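Local coordinates for protein COG3291: FOG: PKD repeat (Clostridium thermocellum, PDB 1WMX) that binds carbohydrate, probably cellulose chains, as the family 30 carbohydrate-binding module of the much longer, probably cellulose-degrading enzyme CelJ, at residues W64-L78 and D151-R163. Numbering follows the deposited sequence.
With SO4 (sulfate ion), chain C.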
loop_
_atom_site.group_PDB
_atom_site.type_symbol
_atom_site.label_atom_id
_atom_site.label_comp_id
_atom_site.label_asym_id
_atom_site.label_seq_id
_atom_site.Cartn_x
_atom_site.Cartn_y
_atom_site.Cartn_z
ATOM N N TRP B 64 10.577 -4.175 -2.813
ATOM C CA TRP B 64 10.480 -4.285 -4.262
ATOM C C TRP B 64 9.025 -4.592 -4.550
ATOM O O TRP B 64 8.366 -5.305 -3.790
ATOM C CB TRP B 64 11.389 -5.377 -4.842
ATOM C CG TRP B 64 11.113 -6.775 -4.396
ATOM C CD1 TRP B 64 11.823 -7.490 -3.475
ATOM C CD2 TRP B 64 10.078 -7.646 -4.868
ATOM N NE1 TRP B 64 11.300 -8.751 -3.348
ATOM C CE2 TRP B 64 10.226 -8.877 -4.190
ATOM C CE3 TRP B 64 9.040 -7.506 -5.799
ATOM C CZ2 TRP B 64 9.375 -9.968 -4.410
ATOM C CZ3 TRP B 64 8.193 -8.590 -6.021
ATOM C CH2 TRP B 64 8.367 -9.806 -5.325
ATOM N N ILE B 65 8.519 -4.040 -5.642
ATOM C CA ILE B 65 7.130 -4.239 -6.003
ATOM C C ILE B 65 6.969 -4.335 -7.511
ATOM O O ILE B 65 7.770 -3.794 -8.262
ATOM C CB ILE B 65 6.286 -3.066 -5.494
ATOM C CG1 ILE B 65 4.804 -3.356 -5.690
ATOM C CG2 ILE B 65 6.683 -1.788 -6.232
ATOM C CD1 ILE B 65 3.906 -2.287 -5.101
ATOM N N SER B 66 5.941 -5.051 -7.951
ATOM C CA SER B 66 5.654 -5.160 -9.371
ATOM C C SER B 66 4.167 -4.921 -9.579
ATOM O O SER B 66 3.343 -5.656 -9.035
ATOM C CB SER B 66 6.022 -6.540 -9.910
ATOM O OG SER B 66 5.712 -6.619 -11.294
ATOM N N LEU B 67 3.823 -3.891 -10.347
ATOM C CA LEU B 67 2.423 -3.588 -10.628
ATOM C C LEU B 67 2.118 -3.888 -12.093
ATOM O O LEU B 67 2.764 -3.361 -12.993
ATOM C CB LEU B 67 2.112 -2.112 -10.323
ATOM C CG LEU B 67 2.309 -1.641 -8.871
ATOM C CD1 LEU B 67 2.285 -0.128 -8.807
ATOM C CD2 LEU B 67 1.233 -2.226 -7.981
ATOM N N LEU B 68 1.139 -4.756 -12.324
ATOM C CA LEU B 68 0.733 -5.115 -13.679
ATOM C C LEU B 68 -0.702 -4.624 -13.889
ATOM O O LEU B 68 -1.646 -5.169 -13.325
ATOM C CB LEU B 68 0.816 -6.630 -13.866
ATOM C CG LEU B 68 2.181 -7.277 -13.593
ATOM C CD1 LEU B 68 2.050 -8.784 -13.669
ATOM C CD2 LEU B 68 3.219 -6.765 -14.592
ATOM N N THR B 69 -0.861 -3.590 -14.706
ATOM C CA THR B 69 -2.173 -3.016 -14.946
ATOM C C THR B 69 -3.115 -3.925 -15.737
ATOM O O THR B 69 -2.680 -4.749 -16.549
ATOM C CB THR B 69 -2.062 -1.672 -15.697
ATOM O OG1 THR B 69 -1.482 -1.900 -16.981
ATOM C CG2 THR B 69 -1.178 -0.685 -14.936
ATOM N N LEU B 70 -4.414 -3.758 -15.488
ATOM C CA LEU B 70 -5.446 -4.527 -16.170
ATOM C C LEU B 70 -5.977 -3.698 -17.328
ATOM O O LEU B 70 -6.407 -4.237 -18.336
ATOM C CB LEU B 70 -6.597 -4.850 -15.210
ATOM C CG LEU B 70 -6.420 -5.986 -14.198
ATOM C CD1 LEU B 70 -5.127 -5.839 -13.433
ATOM C CD2 LEU B 70 -7.610 -5.979 -13.251
ATOM N N ARG B 71 -5.944 -2.380 -17.160
ATOM C CA ARG B 71 -6.430 -1.446 -18.171
ATOM C C ARG B 71 -5.550 -0.205 -18.311
ATOM O O ARG B 71 -6.053 0.919 -18.346
ATOM C CB ARG B 71 -7.864 -1.019 -17.842
ATOM C CG ARG B 71 -8.918 -2.102 -18.077
ATOM C CD ARG B 71 -9.131 -2.332 -19.563
ATOM N NE ARG B 71 -10.210 -3.274 -19.849
ATOM C CZ ARG B 71 -10.081 -4.597 -19.850
ATOM N NH1 ARG B 71 -8.912 -5.159 -19.581
ATOM N NH2 ARG B 71 -11.128 -5.361 -20.131
ATOM N N GLY B 72 -4.238 -0.421 -18.377
ATOM C CA GLY B 72 -3.297 0.675 -18.533
ATOM C C GLY B 72 -3.438 1.779 -17.509
ATOM O O GLY B 72 -3.298 2.956 -17.857
ATOM N N TRP B 73 -3.722 1.391 -16.262
ATOM C CA TRP B 73 -3.901 2.294 -15.119
ATOM C C TRP B 73 -5.343 2.766 -14.837
ATOM O O TRP B 73 -5.621 3.345 -13.787
ATOM C CB TRP B 73 -2.944 3.492 -15.212
ATOM C CG TRP B 73 -1.493 3.084 -15.087
ATOM C CD1 TRP B 73 -0.532 3.128 -16.069
ATOM C CD2 TRP B 73 -0.848 2.542 -13.926
ATOM N NE1 TRP B 73 0.663 2.648 -15.588
ATOM C CE2 TRP B 73 0.498 2.280 -14.275
ATOM C CE3 TRP B 73 -1.278 2.248 -12.624
ATOM C CZ2 TRP B 73 1.418 1.737 -13.368
ATOM C CZ3 TRP B 73 -0.361 1.706 -11.722
ATOM C CH2 TRP B 73 0.969 1.458 -12.100
ATOM N N ASN B 74 -6.258 2.533 -15.770
ATOM C CA ASN B 74 -7.655 2.893 -15.530
ATOM C C ASN B 74 -8.203 1.802 -14.629
ATOM O O ASN B 74 -7.608 0.730 -14.519
ATOM C CB ASN B 74 -8.464 2.891 -16.822
ATOM C CG ASN B 74 -8.189 4.096 -17.676
ATOM O OD1 ASN B 74 -8.020 3.978 -18.887
ATOM N ND2 ASN B 74 -8.146 5.268 -17.057
ATOM N N THR B 75 -9.327 2.071 -13.979
ATOM C CA THR B 75 -9.924 1.066 -13.110
ATOM C C THR B 75 -10.711 0.054 -13.952
ATOM O O THR B 75 -11.123 0.340 -15.080
ATOM C CB THR B 75 -10.875 1.705 -12.085
ATOM O OG1 THR B 75 -11.926 2.382 -12.777
ATOM C CG2 THR B 75 -10.127 2.707 -11.210
ATOM N N HIS B 76 -10.900 -1.136 -13.404
ATOM C CA HIS B 76 -11.657 -2.169 -14.101
ATOM C C HIS B 76 -12.626 -2.817 -13.132
ATOM O O HIS B 76 -12.257 -3.192 -12.021
ATOM C CB HIS B 76 -10.743 -3.237 -14.699
ATOM C CG HIS B 76 -11.451 -4.171 -15.628
ATOM N ND1 HIS B 76 -12.160 -3.725 -16.726
ATOM C CD2 HIS B 76 -11.587 -5.517 -15.617
ATOM C CE1 HIS B 76 -12.697 -4.761 -17.349
ATOM N NE2 HIS B 76 -12.365 -5.855 -16.698
ATOM N N ASP B 77 -13.867 -2.937 -13.575
ATOM C CA ASP B 77 -14.950 -3.517 -12.787
ATOM C C ASP B 77 -14.821 -5.040 -12.687
ATOM O O ASP B 77 -15.096 -5.749 -13.652
ATOM C CB ASP B 77 -16.306 -3.180 -13.431
ATOM C CG ASP B 77 -17.460 -3.175 -12.428
ATOM O OD1 ASP B 77 -17.415 -3.931 -11.390
ATOM O OD2 ASP B 77 -18.481 -2.414 -12.626
ATOM N N LEU B 78 -14.434 -5.536 -11.520
ATOM C CA LEU B 78 -14.267 -6.986 -11.312
ATOM C C LEU B 78 -15.240 -7.531 -10.241
ATOM O O LEU B 78 -15.167 -8.698 -9.852
ATOM C CB LEU B 78 -12.860 -7.318 -10.781
ATOM C CG LEU B 78 -11.713 -7.213 -11.787
ATOM C CD1 LEU B 78 -10.370 -7.588 -11.145
ATOM C CD2 LEU B 78 -11.877 -8.132 -13.003
ATOM N N ASP B 151 -12.196 -1.793 -3.034
ATOM C CA ASP B 151 -13.351 -1.709 -3.919
ATOM C C ASP B 151 -13.130 -2.512 -5.204
ATOM O O ASP B 151 -12.550 -2.014 -6.174
ATOM C CB ASP B 151 -13.634 -0.241 -4.260
ATOM C CG ASP B 151 -14.812 -0.073 -5.209
ATOM O OD1 ASP B 151 -15.474 -1.087 -5.513
ATOM O OD2 ASP B 151 -15.078 1.075 -5.645
ATOM N N PRO B 152 -13.594 -3.774 -5.228
ATOM C CA PRO B 152 -13.427 -4.627 -6.412
ATOM C C PRO B 152 -13.997 -4.088 -7.726
ATOM O O PRO B 152 -13.713 -4.627 -8.797
ATOM C CB PRO B 152 -14.057 -5.958 -5.978
ATOM C CG PRO B 152 -15.014 -5.553 -4.884
ATOM C CD PRO B 152 -14.234 -4.522 -4.132
ATOM N N SER B 153 -14.785 -3.024 -7.659
ATOM C CA SER B 153 -15.330 -2.443 -8.877
ATOM C C SER B 153 -14.342 -1.421 -9.455
ATOM O O SER B 153 -14.554 -0.904 -10.552
ATOM C CB SER B 153 -16.664 -1.741 -8.592
ATOM O OG SER B 153 -16.450 -0.537 -7.859
ATOM N N SER B 154 -13.272 -1.127 -8.717
ATOM C CA SER B 154 -12.275 -0.140 -9.160
ATOM C C SER B 154 -10.828 -0.636 -9.146
ATOM O O SER B 154 -9.927 0.097 -8.741
ATOM C CB SER B 154 -12.354 1.110 -8.288
ATOM O OG SER B 154 -13.674 1.606 -8.209
ATOM N N VAL B 155 -10.610 -1.860 -9.607
ATOM C CA VAL B 155 -9.284 -2.467 -9.619
ATOM C C VAL B 155 -8.389 -1.985 -10.760
ATOM O O VAL B 155 -8.818 -1.930 -11.924
ATOM C CB VAL B 155 -9.394 -4.007 -9.707
ATOM C CG1 VAL B 155 -8.006 -4.637 -9.698
ATOM C CG2 VAL B 155 -10.250 -4.532 -8.558
ATOM N N THR B 156 -7.141 -1.652 -10.428
ATOM C CA THR B 156 -6.204 -1.191 -11.455
ATOM C C THR B 156 -5.091 -2.171 -11.768
ATOM O O THR B 156 -4.754 -2.359 -12.927
ATOM C CB THR B 156 -5.499 0.145 -11.077
ATOM O OG1 THR B 156 -4.766 -0.027 -9.856
ATOM C CG2 THR B 156 -6.508 1.270 -10.943
ATOM N N CYS B 157 -4.581 -2.843 -10.677
ATOM C CA CYS B 157 -3.431 -3.688 -10.962
ATOM C C CYS B 157 -3.383 -4.911 -10.092
ATOM O O CYS B 157 -4.055 -5.026 -9.076
ATOM C CB CYS B 157 -2.078 -2.981 -10.672
ATOM S SG CYS B 157 -1.939 -1.252 -11.323
ATOM N N LEU B 158 -2.700 -5.725 -10.588
ATOM C CA LEU B 158 -2.240 -6.929 -9.925
ATOM C C LEU B 158 -0.918 -6.560 -9.324
ATOM O O LEU B 158 -0.215 -5.679 -9.874
ATOM C CB LEU B 158 -2.170 -8.045 -10.969
ATOM C CG LEU B 158 -1.253 -9.203 -10.596
ATOM C CD1 LEU B 158 -1.770 -10.033 -9.420
ATOM C CD2 LEU B 158 -1.063 -10.190 -11.751
ATOM N N VAL B 159 -0.611 -7.221 -8.219
ATOM C CA VAL B 159 0.613 -6.901 -7.489
ATOM C C VAL B 159 1.381 -8.150 -7.048
ATOM O O VAL B 159 0.839 -9.060 -6.419
ATOM C CB VAL B 159 0.234 -6.075 -6.258
ATOM C CG1 VAL B 159 1.373 -5.188 -5.768
ATOM C CG2 VAL B 159 -0.951 -5.128 -6.518
ATOM N N PHE B 160 2.750 -7.905 -7.166
ATOM C CA PHE B 160 3.736 -8.872 -6.666
ATOM C C PHE B 160 4.564 -8.007 -5.722
ATOM O O PHE B 160 4.814 -6.834 -6.013
ATOM C CB PHE B 160 4.654 -9.410 -7.775
ATOM C CG PHE B 160 3.943 -10.225 -8.819
ATOM C CD1 PHE B 160 4.444 -10.294 -10.118
ATOM C CD2 PHE B 160 2.762 -10.898 -8.516
ATOM C CE1 PHE B 160 3.776 -11.020 -11.103
ATOM C CE2 PHE B 160 2.090 -11.625 -9.492
ATOM C CZ PHE B 160 2.595 -11.687 -10.790
ATOM N N SER B 161 5.003 -8.573 -4.606
ATOM C CA SER B 161 5.765 -7.786 -3.659
ATOM C C SER B 161 6.636 -8.627 -2.729
ATOM O O SER B 161 6.384 -9.819 -2.508
ATOM C CB SER B 161 4.800 -6.920 -2.846
ATOM O OG SER B 161 5.506 -5.975 -2.078
ATOM N N LYS B 162 7.658 -7.979 -2.181
ATOM C CA LYS B 162 8.600 -8.628 -1.289
ATOM C C LYS B 162 7.948 -9.338 -0.120
ATOM O O LYS B 162 7.016 -8.829 0.500
ATOM C CB LYS B 162 9.606 -7.602 -0.759
ATOM C CG LYS B 162 10.542 -8.127 0.317
ATOM C CD LYS B 162 11.515 -7.049 0.749
ATOM C CE LYS B 162 12.406 -7.520 1.876
ATOM N NZ LYS B 162 11.608 -7.840 3.093
ATOM N N ARG B 163 8.462 -10.527 0.173
ATOM C CA ARG B 163 7.997 -11.339 1.288
ATOM C C ARG B 163 9.226 -11.462 2.197
ATOM O O ARG B 163 9.241 -10.961 3.321
ATOM C CB ARG B 163 7.560 -12.706 0.770
ATOM C CG ARG B 163 7.401 -13.782 1.820
ATOM C CD ARG B 163 6.246 -13.535 2.763
ATOM N NE ARG B 163 5.769 -14.796 3.322
ATOM C CZ ARG B 163 5.405 -14.971 4.588
ATOM N NH1 ARG B 163 5.465 -13.956 5.445
ATOM N NH2 ARG B 163 4.977 -16.161 4.994
HETATM S S SO4 C . -8.563 -8.296 -21.691
HETATM O O1 SO4 C . -7.608 -7.775 -20.693
HETATM O O2 SO4 C . -8.542 -9.771 -21.662
HETATM O O3 SO4 C . -8.188 -7.826 -23.037
HETATM O O4 SO4 C . -9.917 -7.812 -21.362
HETATM O O HOH W 1 -5.173 -0.569 -14.962
HETATM O O HOH W 2 -14.016 0.675 -13.199
HETATM O O HOH W 3 -16.985 0.566 -11.879
#
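Trp64 and Lys162 meet at one end of two antiparallel strands, 64-69 and 155-161, neighbours in the five-stranded sheet of this family 30 carbohydrate-binding module. Ser66 with Phe160 and Leu68 with Leu158 are hydrogen-bonded pairs. Trp64 CG lies between the backbone N and the carbonyl carbon (chi1 62°), which lays the indole over the neighbouring strand. Beyond Trp64 CB, CG and CD1 both face Lys162 CB, CD1 at 3.5 Å. NE1 is 3.3 Å from Lys162 CB. That carbon makes a CH-pi contact over the face of the five-membered ring, 3.6 Å from its centroid. CE2 meets Lys162 CA; CD2, CE3 and CZ2 lie against Lys162 N. CZ3 meets Ser161 CA and N, and CH2 lies 3.3 Å from Ser161 C.

Further along, Leu68 CD1 touches both Leu158 CD2 and Phe160 CE1. Leu67 and Val159 lie side by side on the other face of the sheet. There Cys157 SG sits obliquely to the Trp73 ring, which has Thr69 CG2 over one face. At the type I' turn from Arg71 to Asn74, a water accepts from Arg71 N and donates to Asn74 O and, at 2.7 Å, to Thr156 O.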